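Local coordinates for putative cell adhesion protein (Parabacteroides distasonis, PDB 3LIU) that is a putative fimbrillin of the FimA/Mfa1 family and probably serves as a building subunit of cell-surface pili used in adhesion, at residues A[249-254]-A[371-376]; A[83-88]-A[131-136]; A[174-179]-A[352-357]. One frame throughout, in Å; residues are numbered along the deposited sequence. Where two conformers were deposited one is given.

Contact 1 (A[249-254]-A[371-376])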
ATOM      1  N   ASN A 249       6.520 -10.123 -31.376  1.00 49.18           N
ATOM      2  CA  ASN A 249       5.414 -10.520 -30.511  1.00 44.04           C
ATOM      3  C   ASN A 249       5.414  -9.538 -29.355  1.00 39.04           C
ATOM      4  O   ASN A 249       6.387  -9.483 -28.605  1.00 38.88           O
ATOM      5  CB  ASN A 249       5.585 -11.955 -29.973  1.00 43.90           C
ATOM      6  CG  ASN A 249       6.227 -12.919 -30.984  1.00 46.89           C
ATOM      7  OD1 ASN A 249       6.307 -12.637 -32.175  1.00 45.74           O
ATOM      8  ND2 ASN A 249       6.701 -14.059 -30.489  1.00 47.26           N
ATOM      9  N   ASN A 250       4.368  -8.726 -29.236  1.00 34.35           N
ATOM     10  CA  ASN A 250       4.228  -7.859 -28.065  1.00 30.88           C
ATOM     11  C   ASN A 250       3.887  -8.677 -26.854  1.00 25.98           C
ATOM     12  O   ASN A 250       2.730  -9.035 -26.647  1.00 27.96           O
ATOM     13  CB  ASN A 250       3.158  -6.771 -28.225  1.00 30.27           C
ATOM     14  CG  ASN A 250       3.093  -5.826 -26.995  1.00 36.93           C
ATOM     15  OD1 ASN A 250       3.966  -5.863 -26.104  1.00 34.89           O
ATOM     16  ND2 ASN A 250       2.049  -4.993 -26.939  1.00 36.24           N
ATOM     17  N   ILE A 251       4.876  -8.942 -26.024  1.00 22.25           N
ATOM     18  CA  ILE A 251       4.604  -9.673 -24.816  1.00 22.03           C
ATOM     19  C   ILE A 251       4.536  -8.798 -23.564  1.00 19.93           C
ATOM     20  O   ILE A 251       4.401  -9.339 -22.457  1.00 17.70           O
ATOM     21  CB  ILE A 251       5.561 -10.862 -24.678  1.00 22.16           C
ATOM     22  CG1 ILE A 251       6.976 -10.420 -24.395  1.00 24.85           C
ATOM     23  CG2 ILE A 251       5.533 -11.731 -25.975  1.00 22.82           C
ATOM     24  CD1 ILE A 251       7.854 -11.578 -23.905  1.00 25.10           C
ATOM     25  N   ASP A 252       4.611  -7.466 -23.720  1.00 18.49           N
ATOM     26  CA  ASP A 252       4.495  -6.551 -22.564  1.00 18.22           C
ATOM     27  C   ASP A 252       3.063  -6.323 -22.091  1.00 17.46           C
ATOM     28  O   ASP A 252       2.839  -5.646 -21.090  1.00 14.76           O
ATOM     29  CB  ASP A 252       5.163  -5.186 -22.828  1.00 19.07           C
ATOM     30  CG  ASP A 252       5.449  -4.428 -21.534  1.00 18.49           C
ATOM     31  OD1 ASP A 252       6.087  -5.037 -20.657  1.00 16.81           O
ATOM     32  OD2 ASP A 252       5.041  -3.237 -21.391  1.00 17.97           O
ATOM     33  N   GLU A 253       2.129  -6.894 -22.831  1.00 15.82           N
ATOM     34  CA  GLU A 253       0.703  -6.807 -22.578  0.50 17.31           C
ATOM     35  C   GLU A 253       0.170  -8.221 -22.837  1.00 16.52           C
ATOM     36  O   GLU A 253       0.821  -9.010 -23.552  1.00 16.24           O
ATOM     37  CB  GLU A 253       0.097  -5.784 -23.549  0.50 19.55           C
ATOM     38  CG  GLU A 253      -1.303  -5.286 -23.234  0.50 27.19           C
ATOM     39  CD  GLU A 253      -1.597  -3.927 -23.859  0.50 23.03           C
ATOM     40  OE1 GLU A 253      -0.694  -3.400 -24.535  0.50 31.82           O
ATOM     41  OE2 GLU A 253      -2.713  -3.387 -23.660  0.50 14.77           O
ATOM     42  N   GLY A 254      -0.996  -8.538 -22.281  1.00 16.51           N
ATOM     43  CA  GLY A 254      -1.715  -9.770 -22.577  1.00 14.29           C
ATOM     44  C   GLY A 254      -3.102  -9.777 -21.951  1.00 13.98           C
ATOM     45  O   GLY A 254      -3.588  -8.753 -21.481  1.00 15.13           O
ATOM     46  N   SER A 371       3.815 -20.571 -18.126  1.00 19.03           N
ATOM     47  CA  SER A 371       3.820 -19.961 -19.448  1.00 18.22           C
ATOM     48  C   SER A 371       5.183 -19.415 -19.722  1.00 18.02           C
ATOM     49  O   SER A 371       5.844 -18.901 -18.817  1.00 16.13           O
ATOM     50  CB  SER A 371       2.810 -18.811 -19.525  1.00 16.94           C
ATOM     51  OG  SER A 371       2.892 -18.128 -20.774  1.00 16.68           O
ATOM     52  N   GLU A 372       5.569 -19.433 -20.994  1.00 19.15           N
ATOM     53  CA  GLU A 372       6.827 -18.822 -21.394  1.00 20.90           C
ATOM     54  C   GLU A 372       6.699 -17.294 -21.362  1.00 19.21           C
ATOM     55  O   GLU A 372       7.708 -16.616 -21.375  1.00 18.71           O
ATOM     56  CB  GLU A 372       7.348 -19.379 -22.747  1.00 21.70           C
ATOM     57  CG  GLU A 372       7.664 -20.872 -22.635  1.00 28.92           C
ATOM     58  CD  GLU A 372       8.322 -21.523 -23.882  1.00 42.29           C
ATOM     59  OE1 GLU A 372       8.104 -21.011 -25.002  1.00 39.17           O
ATOM     60  OE2 GLU A 372       9.039 -22.569 -23.726  1.00 40.59           O
ATOM     61  N   ILE A 373       5.475 -16.766 -21.240  1.00 16.17           N
ATOM     62  CA  ILE A 373       5.259 -15.326 -21.259  1.00 15.54           C
ATOM     63  C   ILE A 373       4.449 -14.899 -20.002  1.00 16.36           C
ATOM     64  O   ILE A 373       3.690 -15.710 -19.417  1.00 16.91           O
ATOM     65  CB  ILE A 373       4.673 -14.860 -22.617  1.00 16.34           C
ATOM     66  CG1 ILE A 373       3.240 -15.394 -22.833  1.00 19.78           C
ATOM     67  CG2 ILE A 373       5.599 -15.358 -23.840  1.00 12.05           C
ATOM     68  CD1 ILE A 373       2.595 -14.907 -24.139  1.00 16.51           C
ATOM     69  N   PRO A 374       4.675 -13.663 -19.528  1.00 12.74           N
ATOM     70  CA  PRO A 374       4.139 -13.295 -18.231  1.00 13.65           C
ATOM     71  C   PRO A 374       2.666 -12.980 -18.185  1.00 13.21           C
ATOM     72  O   PRO A 374       2.033 -13.212 -17.160  1.00 14.29           O
ATOM     73  CB  PRO A 374       4.965 -12.056 -17.852  1.00 15.24           C
ATOM     74  CG  PRO A 374       5.409 -11.472 -19.194  1.00 14.50           C
ATOM     75  CD  PRO A 374       5.696 -12.697 -19.995  1.00 14.77           C
ATOM     76  N   TYR A 375       2.088 -12.460 -19.256  1.00 12.71           N
ATOM     77  CA  TYR A 375       0.745 -11.888 -19.146  1.00 11.37           C
ATOM     78  C   TYR A 375      -0.323 -12.657 -19.889  1.00 11.49           C
ATOM     79  O   TYR A 375      -1.413 -12.146 -20.117  1.00 11.70           O
ATOM     80  CB  TYR A 375       0.783 -10.452 -19.621  1.00 11.99           C
ATOM     81  CG  TYR A 375       1.776  -9.592 -18.856  1.00 13.30           C
ATOM     82  CD1 TYR A 375       1.907  -9.701 -17.474  1.00 12.79           C
ATOM     83  CD2 TYR A 375       2.578  -8.677 -19.512  1.00 16.74           C
ATOM     84  CE1 TYR A 375       2.779  -8.907 -16.763  1.00 15.35           C
ATOM     85  CE2 TYR A 375       3.470  -7.874 -18.808  1.00 13.45           C
ATOM     86  CZ  TYR A 375       3.554  -7.982 -17.430  1.00 12.60           C
ATOM     87  OH  TYR A 375       4.409  -7.187 -16.716  1.00 13.04           O
ATOM     88  N   ASP A 376      -0.009 -13.879 -20.277  1.00 13.64           N
ATOM     89  CA  ASP A 376      -1.026 -14.843 -20.770  1.00 17.77           C
ATOM     90  C   ASP A 376      -0.636 -16.245 -20.323  1.00 19.42           C
ATOM     91  O   ASP A 376       0.551 -16.531 -20.165  1.00 20.48           O
ATOM     92  CB  ASP A 376      -1.105 -14.850 -22.294  1.00 17.17           C
ATOM     93  CG  ASP A 376      -1.924 -13.706 -22.844  1.00 14.52           C
ATOM     94  OD1 ASP A 376      -3.117 -13.577 -22.518  1.00 15.92           O
ATOM     95  OD2 ASP A 376      -1.359 -12.908 -23.594  1.00 22.51           O
TER
HETATM   96  O   HOH W   1       3.196 -11.801 -21.867  1.00 14.18           O
HETATM   97  O   HOH W   2       5.481  -5.090 -18.044  1.00 16.92           O
HETATM   98  O   HOH W   3       1.207 -11.650 -23.859  1.00  9.71           O

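Contact 2 (A[83-88]-A[131-136])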
ATOM      1  N   GLU A  83     -14.083  25.629  16.311  1.00 19.26           N
ATOM      2  CA  GLU A  83     -14.238  24.262  15.896  1.00 17.37           C
ATOM      3  C   GLU A  83     -13.447  24.062  14.618  1.00 15.99           C
ATOM      4  O   GLU A  83     -13.454  24.923  13.756  1.00 16.60           O
ATOM      5  CB  GLU A  83     -15.705  23.886  15.686  1.00 18.98           C
ATOM      6  CG  GLU A  83     -15.891  22.380  15.523  1.00 21.57           C
ATOM      7  CD  GLU A  83     -17.356  21.941  15.540  1.00 30.73           C
ATOM      8  OE1 GLU A  83     -18.262  22.790  15.753  1.00 23.20           O
ATOM      9  OE2 GLU A  83     -17.590  20.738  15.335  1.00 29.54           O
ATOM     10  N   ALA A  84     -12.742  22.933  14.538  1.00 14.19           N
ATOM     11  CA  ALA A  84     -11.910  22.622  13.396  1.00 14.93           C
ATOM     12  C   ALA A  84     -11.850  21.136  13.107  1.00 12.38           C
ATOM     13  O   ALA A  84     -12.067  20.287  13.990  1.00 14.32           O
ATOM     14  CB  ALA A  84     -10.489  23.192  13.581  1.00 16.09           C
ATOM     15  N   HIS A  85     -11.533  20.842  11.851  1.00 14.65           N
ATOM     16  CA  HIS A  85     -11.263  19.504  11.389  1.00 14.25           C
ATOM     17  C   HIS A  85      -9.747  19.370  11.193  1.00 15.43           C
ATOM     18  O   HIS A  85      -9.128  20.220  10.575  1.00 19.10           O
ATOM     19  CB  HIS A  85     -12.039  19.219  10.127  1.00 16.73           C
ATOM     20  CG  HIS A  85     -13.508  19.056  10.348  1.00 22.71           C
ATOM     21  ND1 HIS A  85     -14.444  19.853   9.733  1.00 29.92           N
ATOM     22  CD2 HIS A  85     -14.203  18.195  11.128  1.00 32.80           C
ATOM     23  CE1 HIS A  85     -15.653  19.489  10.118  1.00 32.30           C
ATOM     24  NE2 HIS A  85     -15.535  18.493  10.975  1.00 32.10           N
ATOM     25  N   VAL A  86      -9.167  18.332  11.792  1.00 13.88           N
ATOM     26  CA  VAL A  86      -7.720  18.141  11.874  1.00 10.88           C
ATOM     27  C   VAL A  86      -7.383  16.776  11.321  1.00 12.90           C
ATOM     28  O   VAL A  86      -8.025  15.803  11.672  1.00 13.05           O
ATOM     29  CB  VAL A  86      -7.267  18.201  13.330  1.00 11.78           C
ATOM     30  CG1 VAL A  86      -5.787  17.975  13.468  1.00 10.68           C
ATOM     31  CG2 VAL A  86      -7.686  19.536  13.957  1.00  9.03           C
ATOM     32  N   VAL A  87      -6.368  16.729  10.464  1.00 14.24           N
ATOM     33  CA  VAL A  87      -5.849  15.483   9.924  0.50 12.42           C
ATOM     34  C   VAL A  87      -4.312  15.516   9.973  1.00 14.41           C
ATOM     35  O   VAL A  87      -3.681  16.558   9.784  1.00 13.91           O
ATOM     36  CB  VAL A  87      -6.409  15.191   8.493  0.50 11.65           C
ATOM     37  CG1 VAL A  87      -6.264  16.412   7.563  0.50  6.02           C
ATOM     38  CG2 VAL A  87      -5.749  13.941   7.877  0.50 11.22           C
ATOM     39  N   VAL A  88      -3.715  14.371  10.252  1.00 15.81           N
ATOM     40  CA  VAL A  88      -2.297  14.266  10.405  1.00 14.43           C
ATOM     41  C   VAL A  88      -1.791  13.294   9.367  1.00 14.87           C
ATOM     42  O   VAL A  88      -2.338  12.193   9.218  1.00 12.25           O
ATOM     43  CB  VAL A  88      -1.964  13.727  11.805  1.00 17.75           C
ATOM     44  CG1 VAL A  88      -0.440  13.599  12.019  1.00 19.10           C
ATOM     45  CG2 VAL A  88      -2.602  14.624  12.848  1.00 18.76           C
ATOM     46  N   VAL A 131     -10.053  12.031   9.984  1.00 10.44           N
ATOM     47  CA  VAL A 131     -10.343  13.429  10.219  1.00 13.45           C
ATOM     48  C   VAL A 131     -10.941  13.608  11.614  1.00 14.60           C
ATOM     49  O   VAL A 131     -11.921  12.957  11.926  1.00 13.94           O
ATOM     50  CB  VAL A 131     -11.306  14.011   9.142  1.00 16.02           C
ATOM     51  CG1 VAL A 131     -11.676  15.444   9.461  1.00 15.46           C
ATOM     52  CG2 VAL A 131     -10.663  13.947   7.745  1.00 14.49           C
ATOM     53  N   LEU A 132     -10.319  14.455  12.434  1.00 12.06           N
ATOM     54  CA  LEU A 132     -10.740  14.713  13.821  1.00 16.79           C
ATOM     55  C   LEU A 132     -11.600  15.951  13.873  1.00 16.66           C
ATOM     56  O   LEU A 132     -11.391  16.895  13.110  1.00 18.81           O
ATOM     57  CB  LEU A 132      -9.510  14.927  14.739  1.00 16.78           C
ATOM     58  CG  LEU A 132      -8.409  13.858  14.630  1.00 20.42           C
ATOM     59  CD1 LEU A 132      -7.184  14.155  15.506  1.00 20.89           C
ATOM     60  CD2 LEU A 132      -8.986  12.540  15.017  1.00 19.65           C
ATOM     61  N   ASP A 133     -12.586  15.952  14.750  1.00 14.61           N
ATOM     62  CA  ASP A 133     -13.369  17.150  15.009  1.00 17.92           C
ATOM     63  C   ASP A 133     -13.116  17.646  16.435  1.00 15.51           C
ATOM     64  O   ASP A 133     -13.432  16.948  17.373  1.00 19.20           O
ATOM     65  CB  ASP A 133     -14.864  16.853  14.792  1.00 19.17           C
ATOM     66  CG  ASP A 133     -15.747  18.059  15.101  1.00 28.25           C
ATOM     67  OD1 ASP A 133     -15.482  19.156  14.554  1.00 36.12           O
ATOM     68  OD2 ASP A 133     -16.700  17.910  15.887  1.00 41.99           O
ATOM     69  N   VAL A 134     -12.594  18.846  16.595  1.00 11.52           N
ATOM     70  CA  VAL A 134     -12.264  19.395  17.899  1.00 13.89           C
ATOM     71  C   VAL A 134     -12.672  20.863  18.013  1.00 15.28           C
ATOM     72  O   VAL A 134     -12.851  21.563  17.005  1.00 15.34           O
ATOM     73  CB  VAL A 134     -10.744  19.287  18.183  1.00 16.60           C
ATOM     74  CG1 VAL A 134     -10.306  17.827  18.157  1.00  9.67           C
ATOM     75  CG2 VAL A 134      -9.931  20.149  17.208  1.00 15.63           C
ATOM     76  N   THR A 135     -12.829  21.332  19.241  1.00 16.48           N
ATOM     77  CA  THR A 135     -13.023  22.773  19.476  1.00 18.36           C
ATOM     78  C   THR A 135     -11.792  23.338  20.168  1.00 18.55           C
ATOM     79  O   THR A 135     -11.466  22.969  21.298  1.00 17.24           O
ATOM     80  CB  THR A 135     -14.308  23.052  20.255  1.00 19.66           C
ATOM     81  OG1 THR A 135     -15.390  22.502  19.509  1.00 19.17           O
ATOM     82  CG2 THR A 135     -14.533  24.590  20.474  1.00 17.54           C
ATOM     83  N   LEU A 136     -11.088  24.201  19.448  1.00 20.03           N
ATOM     84  CA  LEU A 136      -9.868  24.822  19.956  1.00 18.46           C
ATOM     85  C   LEU A 136     -10.252  26.032  20.798  1.00 18.87           C
ATOM     86  O   LEU A 136     -11.025  26.873  20.365  1.00 18.70           O
ATOM     87  CB  LEU A 136      -8.928  25.209  18.785  1.00 18.20           C
ATOM     88  CG  LEU A 136      -8.472  24.053  17.858  1.00 17.11           C
ATOM     89  CD1 LEU A 136      -7.878  24.534  16.511  1.00 14.42           C
ATOM     90  CD2 LEU A 136      -7.501  23.108  18.564  1.00 12.09           C
TER

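Contact 3 (A[174-179]-A[352-357])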
ATOM      1  N   ASP A 174      -0.557   4.169   4.327  1.00 11.85           N
ATOM      2  CA  ASP A 174      -1.209   4.391   3.061  1.00 12.53           C
ATOM      3  C   ASP A 174      -0.785   3.303   2.031  1.00 13.79           C
ATOM      4  O   ASP A 174      -1.264   3.311   0.912  1.00 14.84           O
ATOM      5  CB  ASP A 174      -0.865   5.799   2.529  1.00 15.31           C
ATOM      6  CG  ASP A 174      -1.661   6.939   3.215  1.00 17.81           C
ATOM      7  OD1 ASP A 174      -2.429   6.718   4.175  1.00 13.10           O
ATOM      8  OD2 ASP A 174      -1.520   8.103   2.754  1.00 12.49           O
ATOM      9  N   VAL A 175       0.113   2.376   2.399  1.00 11.23           N
ATOM     10  CA  VAL A 175       0.550   1.325   1.507  1.00 10.03           C
ATOM     11  C   VAL A 175       0.100  -0.051   2.074  1.00 11.86           C
ATOM     12  O   VAL A 175      -0.245  -0.159   3.255  1.00 10.77           O
ATOM     13  CB  VAL A 175       2.101   1.308   1.281  1.00  9.60           C
ATOM     14  CG1 VAL A 175       2.573   2.510   0.455  1.00  8.04           C
ATOM     15  CG2 VAL A 175       2.835   1.243   2.607  1.00 10.23           C
ATOM     16  N   ALA A 176       0.139  -1.068   1.216  1.00 10.92           N
ATOM     17  CA  ALA A 176      -0.015  -2.499   1.567  1.00 10.07           C
ATOM     18  C   ALA A 176       1.313  -3.173   1.306  1.00 13.71           C
ATOM     19  O   ALA A 176       2.132  -2.655   0.521  1.00 11.95           O
ATOM     20  CB  ALA A 176      -1.141  -3.194   0.709  1.00 10.41           C
ATOM     21  N   SER A 177       1.522  -4.338   1.946  1.00 10.91           N
ATOM     22  CA  SER A 177       2.746  -5.101   1.786  1.00 12.01           C
ATOM     23  C   SER A 177       2.400  -6.403   1.115  1.00 13.76           C
ATOM     24  O   SER A 177       1.454  -7.065   1.550  1.00 11.67           O
ATOM     25  CB  SER A 177       3.345  -5.405   3.149  1.00 10.83           C
ATOM     26  OG  SER A 177       4.358  -6.405   3.037  1.00 12.27           O
ATOM     27  N   ILE A 178       3.109  -6.760   0.038  1.00 11.09           N
ATOM     28  CA  ILE A 178       2.842  -8.010  -0.651  1.00  9.30           C
ATOM     29  C   ILE A 178       4.119  -8.830  -0.680  1.00 11.27           C
ATOM     30  O   ILE A 178       5.200  -8.330  -1.066  1.00 10.95           O
ATOM     31  CB  ILE A 178       2.298  -7.804  -2.111  1.00 11.75           C
ATOM     32  CG1 ILE A 178       0.991  -7.027  -2.098  1.00 11.36           C
ATOM     33  CG2 ILE A 178       2.077  -9.145  -2.818  1.00 13.33           C
ATOM     34  CD1 ILE A 178       0.433  -6.630  -3.522  1.00  7.13           C
ATOM     35  N   ALA A 179       4.015 -10.085  -0.277  1.00 10.08           N
ATOM     36  CA  ALA A 179       5.177 -10.992  -0.274  1.00 11.63           C
ATOM     37  C   ALA A 179       4.784 -12.406  -0.644  1.00 13.59           C
ATOM     38  O   ALA A 179       3.658 -12.838  -0.374  1.00 12.65           O
ATOM     39  CB  ALA A 179       5.856 -10.984   1.071  1.00 12.08           C
ATOM     40  N   PHE A 352     -11.423  -9.172  -2.130  1.00 12.05           N
ATOM     41  CA  PHE A 352     -10.785  -8.261  -1.180  1.00 13.09           C
ATOM     42  C   PHE A 352      -9.749  -7.381  -1.913  1.00 11.56           C
ATOM     43  O   PHE A 352      -9.595  -6.186  -1.614  1.00 11.46           O
ATOM     44  CB  PHE A 352     -10.084  -9.094  -0.094  1.00 13.20           C
ATOM     45  CG  PHE A 352      -9.760  -8.335   1.134  1.00 16.74           C
ATOM     46  CD1 PHE A 352     -10.738  -8.123   2.114  1.00 12.89           C
ATOM     47  CD2 PHE A 352      -8.479  -7.846   1.334  1.00 12.30           C
ATOM     48  CE1 PHE A 352     -10.433  -7.398   3.260  1.00 17.82           C
ATOM     49  CE2 PHE A 352      -8.152  -7.144   2.464  1.00 16.13           C
ATOM     50  CZ  PHE A 352      -9.125  -6.908   3.440  1.00 13.25           C
ATOM     51  N   TYR A 353      -8.991  -8.005  -2.812  1.00 11.35           N
ATOM     52  CA  TYR A 353      -7.933  -7.321  -3.546  1.00 12.75           C
ATOM     53  C   TYR A 353      -6.957  -6.592  -2.588  1.00 11.25           C
ATOM     54  O   TYR A 353      -6.642  -7.119  -1.516  1.00  7.71           O
ATOM     55  CB  TYR A 353      -8.548  -6.441  -4.676  1.00 12.59           C
ATOM     56  CG  TYR A 353      -9.301  -7.287  -5.689  1.00 14.14           C
ATOM     57  CD1 TYR A 353      -8.636  -8.261  -6.417  1.00  9.63           C
ATOM     58  CD2 TYR A 353     -10.665  -7.129  -5.909  1.00 17.93           C
ATOM     59  CE1 TYR A 353      -9.298  -9.052  -7.333  1.00  7.14           C
ATOM     60  CE2 TYR A 353     -11.339  -7.925  -6.831  1.00 13.08           C
ATOM     61  CZ  TYR A 353     -10.634  -8.882  -7.533  1.00 14.65           C
ATOM     62  OH  TYR A 353     -11.243  -9.692  -8.447  1.00 15.46           O
ATOM     63  N   VAL A 354      -6.480  -5.418  -2.964  1.00 12.69           N
ATOM     64  CA  VAL A 354      -5.372  -4.778  -2.273  1.00 11.65           C
ATOM     65  C   VAL A 354      -5.823  -3.533  -1.530  1.00 11.04           C
ATOM     66  O   VAL A 354      -6.171  -2.526  -2.136  1.00 10.30           O
ATOM     67  CB  VAL A 354      -4.208  -4.433  -3.255  1.00 13.40           C
ATOM     68  CG1 VAL A 354      -3.036  -3.786  -2.522  1.00 10.06           C
ATOM     69  CG2 VAL A 354      -3.770  -5.689  -4.028  1.00  9.39           C
ATOM     70  N   GLN A 355      -5.794  -3.619  -0.195  1.00 10.44           N
ATOM     71  CA  GLN A 355      -6.255  -2.549   0.656  1.00 13.32           C
ATOM     72  C   GLN A 355      -5.125  -2.173   1.599  1.00 14.34           C
ATOM     73  O   GLN A 355      -4.252  -2.990   1.893  1.00 12.56           O
ATOM     74  CB  GLN A 355      -7.490  -2.956   1.433  1.00 10.87           C
ATOM     75  CG  GLN A 355      -8.642  -3.369   0.564  1.00 15.70           C
ATOM     76  CD  GLN A 355      -9.869  -3.768   1.406  1.00 20.32           C
ATOM     77  OE1 GLN A 355     -10.089  -3.216   2.458  1.00 21.89           O
ATOM     78  NE2 GLN A 355     -10.642  -4.730   0.939  1.00 11.59           N
ATOM     79  N   ARG A 356      -5.188  -0.938   2.077  1.00 12.38           N
ATOM     80  CA  ARG A 356      -4.088  -0.312   2.817  1.00 13.59           C
ATOM     81  C   ARG A 356      -3.824  -1.003   4.175  1.00 11.89           C
ATOM     82  O   ARG A 356      -4.738  -1.496   4.825  1.00 14.12           O
ATOM     83  CB  ARG A 356      -4.423   1.157   3.054  1.00 13.46           C
ATOM     84  CG  ARG A 356      -5.588   1.339   4.079  1.00 15.53           C
ATOM     85  CD  ARG A 356      -6.176   2.750   4.098  1.00 19.00           C
ATOM     86  NE  ARG A 356      -5.284   3.660   4.752  1.00 15.64           N
ATOM     87  CZ  ARG A 356      -5.637   4.827   5.313  1.00 13.21           C
ATOM     88  NH1 ARG A 356      -6.878   5.278   5.275  1.00 14.76           N
ATOM     89  NH2 ARG A 356      -4.699   5.562   5.916  1.00 15.88           N
ATOM     90  N   ASN A 357      -2.558  -0.995   4.569  1.00 11.59           N
ATOM     91  CA  ASN A 357      -2.121  -1.356   5.915  1.00 14.44           C
ATOM     92  C   ASN A 357      -2.387  -2.824   6.285  1.00 13.79           C
ATOM     93  O   ASN A 357      -2.633  -3.139   7.442  1.00 12.39           O
ATOM     94  CB  ASN A 357      -2.747  -0.418   6.949  1.00 14.67           C
ATOM     95  CG  ASN A 357      -1.915  -0.343   8.230  1.00 15.76           C
ATOM     96  OD1 ASN A 357      -0.697  -0.233   8.185  1.00 19.64           O
ATOM     97  ND2 ASN A 357      -2.572  -0.401   9.355  1.00 14.37           N
TER

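Contact 1 (A[249-254]-A[371-376])
Two irregular loops, 249-254 and 371-376, meet here in a partly buried, water-mediated loop-to-loop contact in which the Tyr375 ring lies against the backbone of 251-254. The first loop follows strand 238-240 and the second follows strand 358-366; an Asx turn shapes the first, Asn250 OD1 accepting from Asp252 N at 2.9 Å. No direct hydrogen bond crosses between the loops. Instead one water donates to Ile251 O and accepts from Tyr375 N (2.9 Å from water oxygen to N), a second donates to Asp252 OD1 and accepts from Tyr375 OH, and a third donates to both Glu253 O and Asp376 OD2. The Tyr375 ring, its CG anti to the carbonyl carbon (chi1 -57°), carries CE2 to 3.3 Å from Asp252 O, approached obliquely, while Glu253 N sits at the ring edge. Pro374 CG lies over one face of the ring, 3.9 Å above its plane and over its centre, and Phe204 of strand 193-213 also touches both Pro374 and Tyr375. Asp252 OD1 takes a further bond from Phe244 N, and Asp376 OD1 is bonded to Ser255 OG. At the start of the contact, the Ile251 and Ile373 side chains meet methyl to methyl, CG2 to CG2 at 4.2 Å. Gly254, with no side chain to intervene, lets its CA approach within 3.4 Å of Tyr375 O in a CA-H...O contact.

Contact 2 (A[83-88]-A[131-136])
At the edge of the His85 imidazole, near the ring plane, lies Leu132 O, whereas Val131 CG1 and Asp133 OD1 approach the ring obliquely; OD1 is 3.6 Å from His85 NE2, with the ring and carboxylate planes 40° apart. The carboxylates of Glu83 and Asp133 are themselves turned 42° against each other, and Glu83 OE2 comes to 2.7 Å from Asp133 OD1. Both acids hold CG anti to the backbone N (chi1 -168° in Glu83), and the extended Glu83 chain reaches diagonally across to Asp133 on the neighbouring strand, on the same face of the sheet. Beneath these groups the strands pair antiparallel: Ala84 with Val134 and Val86 with Leu132 are hydrogen-bonded pairs, the bond from Leu132 N to Val86 O measuring 2.8 Å. On the other face, Val86 CG2 meets Val134 CG2 at 4.0 Å, the two side chains crossing at about a right angle, and Ala84 CB touches Leu136 CD1. Leu21 of strand 16-24 and Val48 of strand 45-52 pack on Val86; this apolar face is buried, consistent with the core of the FimA region, whose family is placed in the transthyretin clan. Carboxylate oxygens as close as those of Glu83 and Asp133 imply that one acid probably keeps a proton. With an alanine at Glu83, Asp133 OD1 would probably be left without its close carboxylate partner. The nearby imidazole, if protonated, might ease the remaining negative charge of the pair.

Contact 3 (A[174-179]-A[352-357])
Asp174 OD1 is gripped by two groups, forming a salt bridge with Arg356 NH2 at 3.1 Å and a hydrogen bond with Ser128 OG. The two side chains of the salt bridge run side by side in the same direction, yet the carboxylate and guanidinium planes stand 71° apart, and OD1 meets the guanidinium obliquely. Arg356 starts with CG between its backbone N and carbonyl carbon (chi1 70°) and bends at chi3; its other bonds, NH1 to Gly221 O, NE to Arg173 O and NH2 to Val172 O, fix the group's rotation in this buried setting. Nearby, Asn357 N donates to Val175 O at 2.8 Å. The loop 352-357 docks on strand 172-185 just before entering strand 358-366, which pairs parallel with strand 172-185 in the β-rich fold of this FimA/Mfa1-family protein. Farther along the strand the contact turns apolar: Ala176 CB lies 3.8 Å from Val354 CG1 and 3.3 Å from Gln355 O, and the Ile178 CD1 methyl reaches Val354 CG2. Within the loop, Gln355 NE2 sits over the centre of the Phe352 ring, 3.4 Å above its plane, while bonding to Phe352 O on a lone pair.

In the fold
The three contacts are spread along an elongated chain, with the centre of contact 3 about 4 Å from that of the chain, and contacts 1 and 2 on opposite sides of the chain centre, their own centres about 50 Å apart. Contact 2 approaches contact 3 more nearly, about 7 Å between nearest atoms, and strands 127-136 and 172-185 are antiparallel neighbours that connect them. Contact 1 stays about 14 Å from contact 3 at the nearest atoms, but strand 358-366 leads from the loop 352-357 toward the loop 371-376, and the segments of contacts 1 and 3 alternate along the sequence. Contact 2, by contrast, closes before either of the others opens.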